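Local coordinates for protein putative oxidoreductase (Pseudomonas putida, PDB 3L6D) that probably binds NADP and works as an oxidoreductase, with a cofactor domain like that of 6-phosphogluconate dehydrogenase and a C-terminal domain like that of NADPH-dependent reductive aminases, at residues Phe8-Ser13 against Gly52-Glu57; Thr22-Val27 against Glu158-His163; Trp38-Gly43 against Thr79-Gly84; His94-Asp99 against Glu151-Leu156. One frame throughout, in Å; residues are numbered along the deposited sequence.

Contact 1: residues Phe8-Ser13 against Gly52-Glu57; sequences FEFDVS and GAHLCE
Phe10 and His54 come closest along the two backbones, yet their CA atoms remain 8.8 Å apart, because strand 35-38 of the Rossmann sheet runs between strand 12-15, which Phe10 leads into, and the short edge strand 54-55. The neighbouring backbone bonds reflect this order: Val12 pairs with Ala36 on one side of the intervening strand, and His54 with Val35 on the other. Only the side chains meet, reaching across strand 35-38 on the side where Phe10 also rests on Ala36 and on Ala65 of helix 59-65. The imidazole is swung out by its first torsion (chi1 171°), which sets CG opposite the backbone N, and the two side chains cross at roughly a right angle. The far end of the phenyl ring does the touching. Phe10 CZ lies 3.3 Å from His54 CB and 3.4 Å from His54 CG, and Phe10 CE2 lies over one face of the imidazole. With centroids 5.0 Å apart and planes inclined at 39°, the rings pack obliquely, so the contact is simple van der Waals packing at the protein surface, where His54 is exposed and Phe10 partly so. It joins the chain leading into the first strand to the edge of the sheet. Within 52-57 the imidazole has another neighbour in its own plane, Cys56 SG, 3.8 Å from His54 CD2.

Contact 2: residues Thr22-Val27 against Glu158-His163; sequences TIMAQV and EGLAGH
Met24, a selenomethionine in this crystal, turns CG to the side of its backbone N (chi1 -73°) and is extended beyond CG, while Leu160 takes a similar first torsion (chi1 -56°) that brings both of its methyl groups to that chain. The two side chains cross nearly perpendicularly. Leu160 CD2 sits against the root of Met24, 3.8 Å from Met24 CG, and Leu160 CD1 lies beside its far end, 4.1 Å from Met24 SE. Each branch of the leucine thus meets a different part of one extended chain, and Ile70 and Tyr100 touch both residues in the buried surroundings. One helical turn on, Val27 CG1 approaches the backbone carbonyl Gly159 O at 3.4 Å, a van der Waals contact of methyl with oxygen; that oxygen is hydrogen-bonded to Gln31 NE2. Having no side chain, Gly159 meets the valine with its backbone. The loop so packed leads from helix 154-157 into strand 163-166. Gly16 and Gly18 precede helix 19-30 and Gly21 lies in its first turn, a spacing that matches the GxGxxG pattern, and packing of this helix on the sheet, here with the late loop beside it, is characteristic of the dinucleotide-binding Rossmann fold.

Contact 3: residues Trp38-Gly43 against Thr79-Gly84; sequences WNRSPG and THEVLG
Arg40 NH2 and Glu81 OE2, 3.4 Å apart, form the salt bridge that joins the turn after strand 35-38 to helix 76-84. The carboxylate oxygen stands well out of the guanidinium plane and no N-H is aimed at it, so attraction between charges carries the pair; the two flat groups are tilted 32° against each other. Both side chains reach out at almost full length. Glu81 leaves its helix with CG opposite the backbone N (chi1 174°) and continues straight, whereas Arg40 is extended from CG to NE. Since both residues are exposed, solvent probably weakens the attraction. Deeper in, Trp38 and Val82 approach only loosely across the contact, and each also touches Val59. Other bonds hold the turn: Asn39 OD1 accepts from the backbone N of Leu17, in the glycine-rich loop, and Ser41 is the N-cap of helix 42-50, its OG bonded to Lys44 N. An Asn-Arg-Ser sequence directly after the second strand is consistent with the place where NADP-dependent relatives bind the 2'-phosphate of the cofactor, in the adenosine half of the Rossmann nucleotide site.

Contact 4: residues His94-Asp99 against Glu151-Leu156; sequences HRTIVD and EQHRAL
Thr96 meets His153 with its branched end: Thr96 OG1 is 3.4 Å from His153 NE2, and Thr96 CB lies 3.6 Å from His153 CD2. The two side chains come from opposite directions, threonine from strand 96-99 and histidine from the junction between helices 147-152 and 154-157, where His153 leaves helical geometry and occupies the N-cap position of the second helix. The first torsion of Thr96 (chi1 -64°) places the hydroxyl beside the backbone N and CG2 opposite that N; hydroxyl and methyl consequently both face the imidazole, Thr96 CG2 at 3.8 Å from His153 CD2. The histidine, with its own CG beside the backbone N (chi1 -62°), presents the NE2–CD2 edge of its ring, near whose plane Thr96 OG1 lies. Gln152 CG sits over the centre of one ring face, 3.7 Å above it, while Ala68 and Pro67 also touch the histidine, so the ring is wedged between the strands and its own helix turn. Away from the strand, Arg154 NE makes a weak but straight hydrogen bond to Glu151 OE1 (174°), part of a salt bridge. A water in the imidazole plane is bonded to Thr96 OG1 (2.7 Å) and to His153 NE2 (3.0 Å). Because water can donate or accept a hydrogen bond, this bridge between two buried residues satisfies hydroxyl and ring nitrogen together and could suit more than one protonation pattern.

All four contacts lie within the NAD-binding domain and involve its central sheet or the helices and loops around it. Along the chain contacts 1, 2 and 3 open in turn with 8-13, 22-27 and 38-43; contact 1 then closes at 52-57 and contact 3 at 79-84, while contact 4 opens and closes before 158-163 completes contact 2. Contacts 2 and 4, whose later segments are almost consecutive, have centres about 13 Å apart; the centre of contact 1 is about 15 Å from those of contacts 3 and 4. Trp38 touches Cys56, and Val12 touches Leu156, so packing continues from contact 1 into both neighbours. Early and late parts of the Rossmann domain are thereby tied together.

Contact 1: residues Phe8-Ser13 against Gly52-Glu57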
loop_
_atom_site.group_PDB
_atom_site.type_symbol
_atom_site.label_atom_id
_atom_site.label_comp_id
_atom_site.label_asym_id
_atom_site.label_seq_id
_atom_site.Cartn_x
_atom_site.Cartn_y
_atom_site.Cartn_z
ATOM N N PHE B 8 -18.983 -37.863 -16.594
ATOM C CA PHE B 8 -18.870 -37.224 -15.266
ATOM C C PHE B 8 -20.224 -36.649 -14.888
ATOM O O PHE B 8 -20.849 -35.952 -15.696
ATOM C CB PHE B 8 -17.826 -36.105 -15.287
ATOM C CG PHE B 8 -16.398 -36.604 -15.297
ATOM C CD1 PHE B 8 -15.623 -36.474 -16.447
ATOM C CD2 PHE B 8 -15.839 -37.205 -14.155
ATOM C CE1 PHE B 8 -14.293 -36.897 -16.467
ATOM C CE2 PHE B 8 -14.523 -37.666 -14.167
ATOM C CZ PHE B 8 -13.741 -37.500 -15.319
ATOM N N GLU B 9 -20.668 -36.957 -13.670
ATOM C CA GLU B 9 -21.860 -36.344 -13.099
ATOM C C GLU B 9 -21.466 -35.102 -12.296
ATOM O O GLU B 9 -22.324 -34.401 -11.797
ATOM C CB GLU B 9 -22.629 -37.341 -12.190
ATOM C CG GLU B 9 -23.228 -38.569 -12.913
ATOM C CD GLU B 9 -24.039 -38.199 -14.153
ATOM O OE1 GLU B 9 -24.929 -37.312 -14.064
ATOM O OE2 GLU B 9 -23.785 -38.782 -15.244
ATOM N N PHE B 10 -20.160 -34.842 -12.159
ATOM C CA PHE B 10 -19.716 -33.686 -11.394
ATOM C C PHE B 10 -18.659 -32.890 -12.143
ATOM O O PHE B 10 -17.931 -33.437 -13.016
ATOM C CB PHE B 10 -19.207 -34.111 -10.011
ATOM C CG PHE B 10 -20.282 -34.694 -9.186
ATOM C CD1 PHE B 10 -21.134 -33.884 -8.455
ATOM C CD2 PHE B 10 -20.511 -36.076 -9.223
ATOM C CE1 PHE B 10 -22.164 -34.460 -7.705
ATOM C CE2 PHE B 10 -21.528 -36.651 -8.486
ATOM C CZ PHE B 10 -22.368 -35.842 -7.742
ATOM N N ASP B 11 -18.597 -31.602 -11.825
ATOM C CA ASP B 11 -17.629 -30.711 -12.449
ATOM C C ASP B 11 -16.310 -30.650 -11.687
ATOM O O ASP B 11 -15.250 -30.370 -12.268
ATOM C CB ASP B 11 -18.249 -29.323 -12.505
ATOM C CG ASP B 11 -19.464 -29.297 -13.372
ATOM O OD1 ASP B 11 -19.321 -29.683 -14.548
ATOM O OD2 ASP B 11 -20.541 -28.925 -12.880
ATOM N N VAL B 12 -16.376 -30.883 -10.386
ATOM C CA VAL B 12 -15.225 -30.661 -9.492
ATOM C C VAL B 12 -15.479 -31.340 -8.170
ATOM O O VAL B 12 -16.607 -31.368 -7.673
ATOM C CB VAL B 12 -14.936 -29.146 -9.272
ATOM C CG1 VAL B 12 -16.147 -28.410 -8.669
ATOM C CG2 VAL B 12 -13.640 -28.927 -8.413
ATOM N N SER B 13 -14.426 -31.896 -7.572
ATOM C CA SER B 13 -14.561 -32.477 -6.244
ATOM C C SER B 13 -13.662 -31.623 -5.355
ATOM O O SER B 13 -12.715 -31.006 -5.851
ATOM C CB SER B 13 -14.053 -33.932 -6.209
ATOM O OG SER B 13 -14.915 -34.781 -6.984
ATOM N N GLY B 52 -26.363 -28.406 -1.638
ATOM C CA GLY B 52 -26.313 -29.126 -2.923
ATOM C C GLY B 52 -25.076 -29.970 -3.269
ATOM O O GLY B 52 -25.052 -30.624 -4.317
ATOM N N ALA B 53 -24.044 -29.991 -2.410
ATOM C CA ALA B 53 -22.898 -30.902 -2.651
ATOM C C ALA B 53 -23.242 -32.387 -2.478
ATOM O O ALA B 53 -24.070 -32.751 -1.626
ATOM C CB ALA B 53 -21.686 -30.546 -1.739
ATOM N N HIS B 54 -22.564 -33.242 -3.250
ATOM C CA HIS B 54 -22.743 -34.697 -3.155
ATOM C C HIS B 54 -21.646 -35.196 -2.218
ATOM O O HIS B 54 -20.474 -34.970 -2.483
ATOM C CB HIS B 54 -22.533 -35.351 -4.517
ATOM C CG HIS B 54 -22.491 -36.848 -4.466
ATOM N ND1 HIS B 54 -23.632 -37.623 -4.438
ATOM C CD2 HIS B 54 -21.446 -37.710 -4.423
ATOM C CE1 HIS B 54 -23.293 -38.902 -4.381
ATOM N NE2 HIS B 54 -21.972 -38.982 -4.364
ATOM N N LEU B 55 -22.024 -35.859 -1.137
ATOM C CA LEU B 55 -21.042 -36.446 -0.224
ATOM C C LEU B 55 -20.588 -37.808 -0.760
ATOM O O LEU B 55 -21.425 -38.703 -1.037
ATOM C CB LEU B 55 -21.687 -36.624 1.173
ATOM C CG LEU B 55 -20.822 -37.263 2.251
ATOM C CD1 LEU B 55 -19.558 -36.419 2.489
ATOM C CD2 LEU B 55 -21.686 -37.461 3.546
ATOM N N CYS B 56 -19.280 -37.976 -0.900
ATOM C CA CYS B 56 -18.710 -39.227 -1.402
ATOM C C CYS B 56 -18.266 -40.072 -0.221
ATOM O O CYS B 56 -17.923 -39.555 0.835
ATOM C CB CYS B 56 -17.473 -38.975 -2.288
ATOM S SG CYS B 56 -17.762 -38.003 -3.794
ATOM N N GLU B 57 -18.217 -41.374 -0.437
ATOM C CA GLU B 57 -17.870 -42.309 0.644
ATOM C C GLU B 57 -16.356 -42.355 0.952
ATOM O O GLU B 57 -15.934 -42.775 2.053
ATOM C CB GLU B 57 -18.424 -43.700 0.312
ATOM C CG GLU B 57 -17.726 -44.441 -0.839
ATOM C CD GLU B 57 -18.360 -45.811 -1.119
ATOM O OE1 GLU B 57 -19.234 -46.241 -0.339
ATOM O OE2 GLU B 57 -17.978 -46.450 -2.135
#

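Contact 2: residues Thr22-Val27 against Glu158-His163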
loop_
_atom_site.group_PDB
_atom_site.type_symbol
_atom_site.label_atom_id
_atom_site.label_comp_id
_atom_site.label_asym_id
_atom_site.label_seq_id
_atom_site.Cartn_x
_atom_site.Cartn_y
_atom_site.Cartn_z
ATOM N N THR B 22 -14.216 -25.271 2.583
ATOM C CA THR B 22 -15.662 -25.045 2.705
ATOM C C THR B 22 -16.077 -23.857 1.860
ATOM O O THR B 22 -17.061 -23.953 1.106
ATOM C CB THR B 22 -16.116 -24.865 4.187
ATOM O OG1 THR B 22 -15.800 -26.056 4.905
ATOM C CG2 THR B 22 -17.636 -24.624 4.267
ATOM N N ILE B 23 -15.335 -22.738 1.936
ATOM C CA ILE B 23 -15.758 -21.593 1.124
ATOM C C ILE B 23 -15.594 -21.827 -0.369
ATOM O O ILE B 23 -16.406 -21.374 -1.159
ATOM C CB ILE B 23 -15.208 -20.172 1.554
ATOM C CG1 ILE B 23 -16.095 -19.047 0.942
ATOM C CG2 ILE B 23 -13.843 -19.905 1.025
ATOM C CD1 ILE B 23 -17.383 -18.776 1.666
HETATM N N MSE B 24 -14.541 -22.524 -0.755
HETATM C CA MSE B 24 -14.361 -22.849 -2.161
HETATM C C MSE B 24 -15.538 -23.682 -2.684
HETATM O O MSE B 24 -16.127 -23.368 -3.744
HETATM C CB MSE B 24 -13.046 -23.576 -2.338
HETATM C CG MSE B 24 -11.862 -22.639 -2.200
HETATM SE SE MSE B 24 -10.211 -23.645 -2.506
HETATM C CE MSE B 24 -8.893 -22.176 -2.689
ATOM N N ALA B 25 -15.900 -24.720 -1.942
ATOM C CA ALA B 25 -17.066 -25.538 -2.322
ATOM C C ALA B 25 -18.342 -24.683 -2.417
ATOM O O ALA B 25 -19.105 -24.828 -3.373
ATOM C CB ALA B 25 -17.250 -26.737 -1.384
ATOM N N GLN B 26 -18.588 -23.818 -1.432
ATOM C CA GLN B 26 -19.823 -23.006 -1.459
ATOM C C GLN B 26 -19.854 -22.090 -2.654
ATOM O O GLN B 26 -20.880 -21.974 -3.343
ATOM C CB GLN B 26 -19.943 -22.167 -0.173
ATOM C CG GLN B 26 -20.242 -22.963 1.084
ATOM C CD GLN B 26 -20.176 -22.115 2.365
ATOM O OE1 GLN B 26 -20.996 -22.286 3.282
ATOM N NE2 GLN B 26 -19.209 -21.202 2.436
ATOM N N VAL B 27 -18.722 -21.425 -2.920
ATOM C CA VAL B 27 -18.632 -20.495 -4.057
ATOM C C VAL B 27 -18.914 -21.240 -5.369
ATOM O O VAL B 27 -19.764 -20.815 -6.200
ATOM C CB VAL B 27 -17.243 -19.738 -4.052
ATOM C CG1 VAL B 27 -16.822 -19.271 -5.434
ATOM C CG2 VAL B 27 -17.324 -18.545 -3.103
ATOM N N GLU B 158 -10.914 -20.085 -12.205
ATOM C CA GLU B 158 -11.323 -18.668 -12.228
ATOM C C GLU B 158 -12.598 -18.419 -11.424
ATOM O O GLU B 158 -12.891 -17.280 -11.069
ATOM C CB GLU B 158 -11.432 -18.115 -13.671
ATOM C CG GLU B 158 -10.063 -17.762 -14.220
ATOM C CD GLU B 158 -10.050 -17.491 -15.736
ATOM O OE1 GLU B 158 -11.071 -17.735 -16.436
ATOM O OE2 GLU B 158 -8.959 -17.086 -16.207
ATOM N N GLY B 159 -13.345 -19.479 -11.124
ATOM C CA GLY B 159 -14.475 -19.343 -10.226
ATOM C C GLY B 159 -14.062 -18.955 -8.808
ATOM O O GLY B 159 -14.839 -18.315 -8.082
ATOM N N LEU B 160 -12.850 -19.348 -8.417
ATOM C CA LEU B 160 -12.304 -19.055 -7.096
ATOM C C LEU B 160 -11.582 -17.686 -6.979
ATOM O O LEU B 160 -11.496 -17.121 -5.905
ATOM C CB LEU B 160 -11.322 -20.159 -6.688
ATOM C CG LEU B 160 -11.886 -21.598 -6.693
ATOM C CD1 LEU B 160 -10.719 -22.559 -6.378
ATOM C CD2 LEU B 160 -13.021 -21.713 -5.653
ATOM N N ALA B 161 -11.022 -17.186 -8.057
ATOM C CA ALA B 161 -10.416 -15.860 -8.003
ATOM C C ALA B 161 -10.409 -15.396 -9.425
ATOM O O ALA B 161 -9.882 -16.082 -10.297
ATOM C CB ALA B 161 -8.940 -15.947 -7.412
ATOM N N GLY B 162 -11.062 -14.259 -9.666
ATOM C CA GLY B 162 -11.256 -13.744 -11.001
ATOM C C GLY B 162 -10.021 -13.596 -11.871
ATOM O O GLY B 162 -10.122 -13.689 -13.084
ATOM N N HIS B 163 -8.861 -13.359 -11.280
ATOM C CA HIS B 163 -7.670 -13.155 -12.091
ATOM C C HIS B 163 -6.725 -14.278 -11.706
ATOM O O HIS B 163 -6.601 -14.590 -10.533
ATOM C CB HIS B 163 -6.989 -11.816 -11.772
ATOM C CG HIS B 163 -7.834 -10.611 -12.084
ATOM N ND1 HIS B 163 -7.798 -9.956 -13.305
ATOM C CD2 HIS B 163 -8.736 -9.946 -11.328
ATOM C CE1 HIS B 163 -8.639 -8.935 -13.274
ATOM N NE2 HIS B 163 -9.219 -8.908 -12.090
#

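Contact 3: residues Trp38-Gly43 against Thr79-Gly84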
loop_
_atom_site.group_PDB
_atom_site.type_symbol
_atom_site.label_atom_id
_atom_site.label_comp_id
_atom_site.label_asym_id
_atom_site.label_seq_id
_atom_site.Cartn_x
_atom_site.Cartn_y
_atom_site.Cartn_z
ATOM N N TRP B 38 -15.502 -34.733 0.015
ATOM C CA TRP B 38 -15.172 -35.754 0.993
ATOM C C TRP B 38 -14.397 -35.037 2.072
ATOM O O TRP B 38 -13.634 -34.125 1.793
ATOM C CB TRP B 38 -14.296 -36.874 0.397
ATOM C CG TRP B 38 -13.893 -37.915 1.444
ATOM C CD1 TRP B 38 -14.568 -39.060 1.788
ATOM C CD2 TRP B 38 -12.748 -37.859 2.289
ATOM N NE1 TRP B 38 -13.890 -39.734 2.794
ATOM C CE2 TRP B 38 -12.770 -39.014 3.115
ATOM C CE3 TRP B 38 -11.695 -36.955 2.417
ATOM C CZ2 TRP B 38 -11.782 -39.264 4.076
ATOM C CZ3 TRP B 38 -10.713 -37.202 3.387
ATOM C CH2 TRP B 38 -10.770 -38.345 4.192
ATOM N N ASN B 39 -14.620 -35.459 3.307
ATOM C CA ASN B 39 -13.860 -34.993 4.413
ATOM C C ASN B 39 -13.995 -35.884 5.621
ATOM O O ASN B 39 -14.590 -36.963 5.560
ATOM C CB ASN B 39 -14.363 -33.638 4.833
ATOM C CG ASN B 39 -13.327 -32.870 5.553
ATOM O OD1 ASN B 39 -12.372 -32.426 4.946
ATOM N ND2 ASN B 39 -13.474 -32.740 6.862
ATOM N N ARG B 40 -13.453 -35.383 6.734
ATOM C CA ARG B 40 -13.621 -35.989 8.070
ATOM C C ARG B 40 -14.499 -35.108 8.995
ATOM O O ARG B 40 -14.544 -35.325 10.219
ATOM C CB ARG B 40 -12.238 -36.223 8.689
ATOM C CG ARG B 40 -11.221 -36.920 7.748
ATOM C CD ARG B 40 -9.967 -37.370 8.536
ATOM N NE ARG B 40 -8.970 -38.106 7.744
ATOM C CZ ARG B 40 -8.636 -39.385 7.938
ATOM N NH1 ARG B 40 -9.212 -40.102 8.905
ATOM N NH2 ARG B 40 -7.718 -39.964 7.163
ATOM N N SER B 41 -15.214 -34.126 8.426
ATOM C CA SER B 41 -15.889 -33.080 9.255
ATOM C C SER B 41 -17.411 -33.035 9.207
ATOM O O SER B 41 -17.988 -32.414 8.314
ATOM C CB SER B 41 -15.360 -31.662 8.972
ATOM O OG SER B 41 -16.223 -30.680 9.524
ATOM N N PRO B 42 -18.054 -33.606 10.238
ATOM C CA PRO B 42 -19.532 -33.620 10.301
ATOM C C PRO B 42 -20.151 -32.212 10.056
ATOM O O PRO B 42 -20.829 -32.000 9.036
ATOM C CB PRO B 42 -19.806 -34.147 11.710
ATOM C CG PRO B 42 -18.525 -34.961 12.078
ATOM C CD PRO B 42 -17.422 -34.146 11.465
ATOM N N GLY B 43 -19.876 -31.251 10.948
ATOM C CA GLY B 43 -20.318 -29.851 10.728
ATOM C C GLY B 43 -20.205 -29.388 9.278
ATOM O O GLY B 43 -21.231 -29.059 8.594
ATOM N N THR B 79 -1.700 -34.475 3.130
ATOM C CA THR B 79 -1.750 -34.710 1.672
ATOM C C THR B 79 -1.280 -36.131 1.380
ATOM O O THR B 79 -1.919 -36.854 0.613
ATOM C CB THR B 79 -0.879 -33.699 0.910
ATOM O OG1 THR B 79 -1.302 -32.369 1.228
ATOM C CG2 THR B 79 -0.966 -33.900 -0.619
ATOM N N HIS B 80 -0.180 -36.558 2.008
ATOM C CA HIS B 80 0.366 -37.876 1.693
ATOM C C HIS B 80 -0.552 -38.963 2.204
ATOM O O HIS B 80 -0.744 -39.966 1.539
ATOM C CB HIS B 80 1.787 -38.022 2.214
ATOM C CG HIS B 80 2.813 -37.395 1.324
ATOM N ND1 HIS B 80 3.428 -38.083 0.296
ATOM C CD2 HIS B 80 3.328 -36.141 1.301
ATOM C CE1 HIS B 80 4.290 -37.286 -0.310
ATOM N NE2 HIS B 80 4.240 -36.096 0.273
ATOM N N GLU B 81 -1.142 -38.745 3.378
ATOM C CA GLU B 81 -2.123 -39.675 3.965
ATOM C C GLU B 81 -3.350 -39.914 3.037
ATOM O O GLU B 81 -3.749 -41.073 2.764
ATOM C CB GLU B 81 -2.565 -39.142 5.322
ATOM C CG GLU B 81 -3.685 -39.942 5.973
ATOM C CD GLU B 81 -4.104 -39.385 7.327
ATOM O OE1 GLU B 81 -4.031 -38.145 7.536
ATOM O OE2 GLU B 81 -4.520 -40.203 8.187
ATOM N N VAL B 82 -3.928 -38.814 2.552
ATOM C CA VAL B 82 -5.011 -38.878 1.574
ATOM C C VAL B 82 -4.581 -39.700 0.351
ATOM O O VAL B 82 -5.301 -40.616 -0.066
ATOM C CB VAL B 82 -5.499 -37.441 1.165
ATOM C CG1 VAL B 82 -6.270 -37.473 -0.140
ATOM C CG2 VAL B 82 -6.348 -36.824 2.267
ATOM N N LEU B 83 -3.397 -39.402 -0.184
ATOM C CA LEU B 83 -2.889 -40.046 -1.401
ATOM C C LEU B 83 -2.518 -41.529 -1.210
ATOM O O LEU B 83 -2.444 -42.291 -2.185
ATOM C CB LEU B 83 -1.667 -39.292 -1.964
ATOM C CG LEU B 83 -1.774 -38.056 -2.885
ATOM C CD1 LEU B 83 -2.973 -38.077 -3.851
ATOM C CD2 LEU B 83 -1.823 -36.850 -2.051
ATOM N N GLY B 84 -2.273 -41.922 0.035
ATOM C CA GLY B 84 -1.891 -43.303 0.347
ATOM C C GLY B 84 -3.080 -44.212 0.597
ATOM O O GLY B 84 -2.926 -45.429 0.675
#

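Contact 4: residues His94-Asp99 against Glu151-Leu156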
loop_
_atom_site.group_PDB
_atom_site.type_symbol
_atom_site.label_atom_id
_atom_site.label_comp_id
_atom_site.label_asym_id
_atom_site.label_seq_id
_atom_site.Cartn_x
_atom_site.Cartn_y
_atom_site.Cartn_z
ATOM N N HIS B 94 -5.652 -39.887 -15.084
ATOM C CA HIS B 94 -6.465 -38.972 -15.883
ATOM C C HIS B 94 -7.280 -37.957 -15.083
ATOM O O HIS B 94 -8.266 -37.411 -15.590
ATOM C CB HIS B 94 -7.370 -39.761 -16.811
ATOM C CG HIS B 94 -6.636 -40.804 -17.570
ATOM N ND1 HIS B 94 -5.508 -40.515 -18.312
ATOM C CD2 HIS B 94 -6.819 -42.140 -17.650
ATOM C CE1 HIS B 94 -5.057 -41.626 -18.860
ATOM N NE2 HIS B 94 -5.842 -42.624 -18.484
ATOM N N ARG B 95 -6.842 -37.670 -13.865
ATOM C CA ARG B 95 -7.479 -36.615 -13.057
ATOM C C ARG B 95 -6.483 -35.522 -12.770
ATOM O O ARG B 95 -5.292 -35.770 -12.656
ATOM C CB ARG B 95 -7.981 -37.177 -11.692
ATOM C CG ARG B 95 -8.966 -38.359 -11.798
ATOM C CD ARG B 95 -10.188 -37.868 -12.575
ATOM N NE ARG B 95 -11.284 -38.818 -12.544
ATOM C CZ ARG B 95 -11.470 -39.805 -13.423
ATOM N NH1 ARG B 95 -10.604 -40.021 -14.410
ATOM N NH2 ARG B 95 -12.542 -40.590 -13.300
ATOM N N THR B 96 -6.973 -34.308 -12.623
ATOM C CA THR B 96 -6.107 -33.188 -12.233
ATOM C C THR B 96 -6.357 -32.910 -10.753
ATOM O O THR B 96 -7.510 -32.799 -10.337
ATOM C CB THR B 96 -6.444 -31.976 -13.073
ATOM O OG1 THR B 96 -6.138 -32.296 -14.434
ATOM C CG2 THR B 96 -5.618 -30.666 -12.593
ATOM N N ILE B 97 -5.284 -32.875 -9.964
ATOM C CA ILE B 97 -5.346 -32.451 -8.570
ATOM C C ILE B 97 -4.929 -31.013 -8.551
ATOM O O ILE B 97 -3.798 -30.692 -9.009
ATOM C CB ILE B 97 -4.314 -33.250 -7.714
ATOM C CG1 ILE B 97 -4.567 -34.748 -7.826
ATOM C CG2 ILE B 97 -4.343 -32.826 -6.244
ATOM C CD1 ILE B 97 -6.033 -35.145 -7.627
ATOM N N VAL B 98 -5.769 -30.151 -7.991
ATOM C CA VAL B 98 -5.406 -28.720 -7.782
ATOM C C VAL B 98 -5.162 -28.497 -6.282
ATOM O O VAL B 98 -6.108 -28.541 -5.484
ATOM C CB VAL B 98 -6.520 -27.775 -8.330
ATOM C CG1 VAL B 98 -6.048 -26.283 -8.279
ATOM C CG2 VAL B 98 -6.868 -28.147 -9.761
ATOM N N ASP B 99 -3.894 -28.320 -5.907
ATOM C CA ASP B 99 -3.440 -28.394 -4.530
ATOM C C ASP B 99 -3.229 -27.007 -3.971
ATOM O O ASP B 99 -2.238 -26.340 -4.320
ATOM C CB ASP B 99 -2.105 -29.180 -4.500
ATOM C CG ASP B 99 -1.609 -29.494 -3.098
ATOM O OD1 ASP B 99 -2.276 -29.175 -2.081
ATOM O OD2 ASP B 99 -0.528 -30.097 -3.024
ATOM N N GLU B 151 -4.534 -25.159 -17.916
ATOM C CA GLU B 151 -5.328 -24.560 -19.003
ATOM C C GLU B 151 -6.675 -25.270 -19.168
ATOM O O GLU B 151 -7.709 -24.608 -19.338
ATOM C CB GLU B 151 -4.566 -24.566 -20.339
ATOM C CG GLU B 151 -3.415 -23.573 -20.444
ATOM C CD GLU B 151 -3.837 -22.116 -20.268
ATOM O OE1 GLU B 151 -5.006 -21.744 -20.562
ATOM O OE2 GLU B 151 -2.972 -21.327 -19.804
ATOM N N GLN B 152 -6.663 -26.597 -19.090
ATOM C CA GLN B 152 -7.915 -27.361 -19.179
ATOM C C GLN B 152 -8.943 -26.889 -18.150
ATOM O O GLN B 152 -10.151 -26.800 -18.454
ATOM C CB GLN B 152 -7.651 -28.870 -19.033
ATOM C CG GLN B 152 -8.892 -29.748 -19.033
ATOM C CD GLN B 152 -8.563 -31.231 -18.767
ATOM O OE1 GLN B 152 -7.398 -31.626 -18.752
ATOM N NE2 GLN B 152 -9.594 -32.039 -18.526
ATOM N N HIS B 153 -8.470 -26.584 -16.941
ATOM C CA HIS B 153 -9.355 -26.282 -15.834
ATOM C C HIS B 153 -9.371 -24.810 -15.438
ATOM O O HIS B 153 -9.884 -24.427 -14.385
ATOM C CB HIS B 153 -9.016 -27.196 -14.619
ATOM C CG HIS B 153 -9.207 -28.648 -14.930
ATOM N ND1 HIS B 153 -10.438 -29.179 -15.259
ATOM C CD2 HIS B 153 -8.311 -29.657 -15.063
ATOM C CE1 HIS B 153 -10.296 -30.463 -15.542
ATOM N NE2 HIS B 153 -9.019 -30.783 -15.398
ATOM N N ARG B 154 -8.837 -23.971 -16.296
ATOM C CA ARG B 154 -8.666 -22.569 -15.932
ATOM C C ARG B 154 -9.996 -21.882 -15.633
ATOM O O ARG B 154 -10.083 -21.152 -14.671
ATOM C CB ARG B 154 -7.939 -21.818 -17.068
ATOM C CG ARG B 154 -7.669 -20.393 -16.693
ATOM C CD ARG B 154 -7.610 -19.579 -17.947
ATOM N NE ARG B 154 -6.236 -19.379 -18.341
ATOM C CZ ARG B 154 -5.503 -18.349 -17.934
ATOM N NH1 ARG B 154 -6.036 -17.463 -17.119
ATOM N NH2 ARG B 154 -4.252 -18.208 -18.342
ATOM N N ALA B 155 -11.023 -22.117 -16.461
ATOM C CA ALA B 155 -12.333 -21.462 -16.275
ATOM C C ALA B 155 -12.918 -21.842 -14.903
ATOM O O ALA B 155 -13.444 -21.008 -14.169
ATOM C CB ALA B 155 -13.368 -21.847 -17.454
ATOM N N LEU B 156 -12.757 -23.102 -14.539
ATOM C CA LEU B 156 -13.230 -23.579 -13.243
ATOM C C LEU B 156 -12.514 -22.856 -12.096
ATOM O O LEU B 156 -13.157 -22.334 -11.178
ATOM C CB LEU B 156 -12.948 -25.093 -13.133
ATOM C CG LEU B 156 -13.178 -25.731 -11.783
ATOM C CD1 LEU B 156 -14.664 -25.737 -11.463
ATOM C CD2 LEU B 156 -12.602 -27.144 -11.847
HETATM O O HOH W 1 -8.226 -33.624 -15.540
#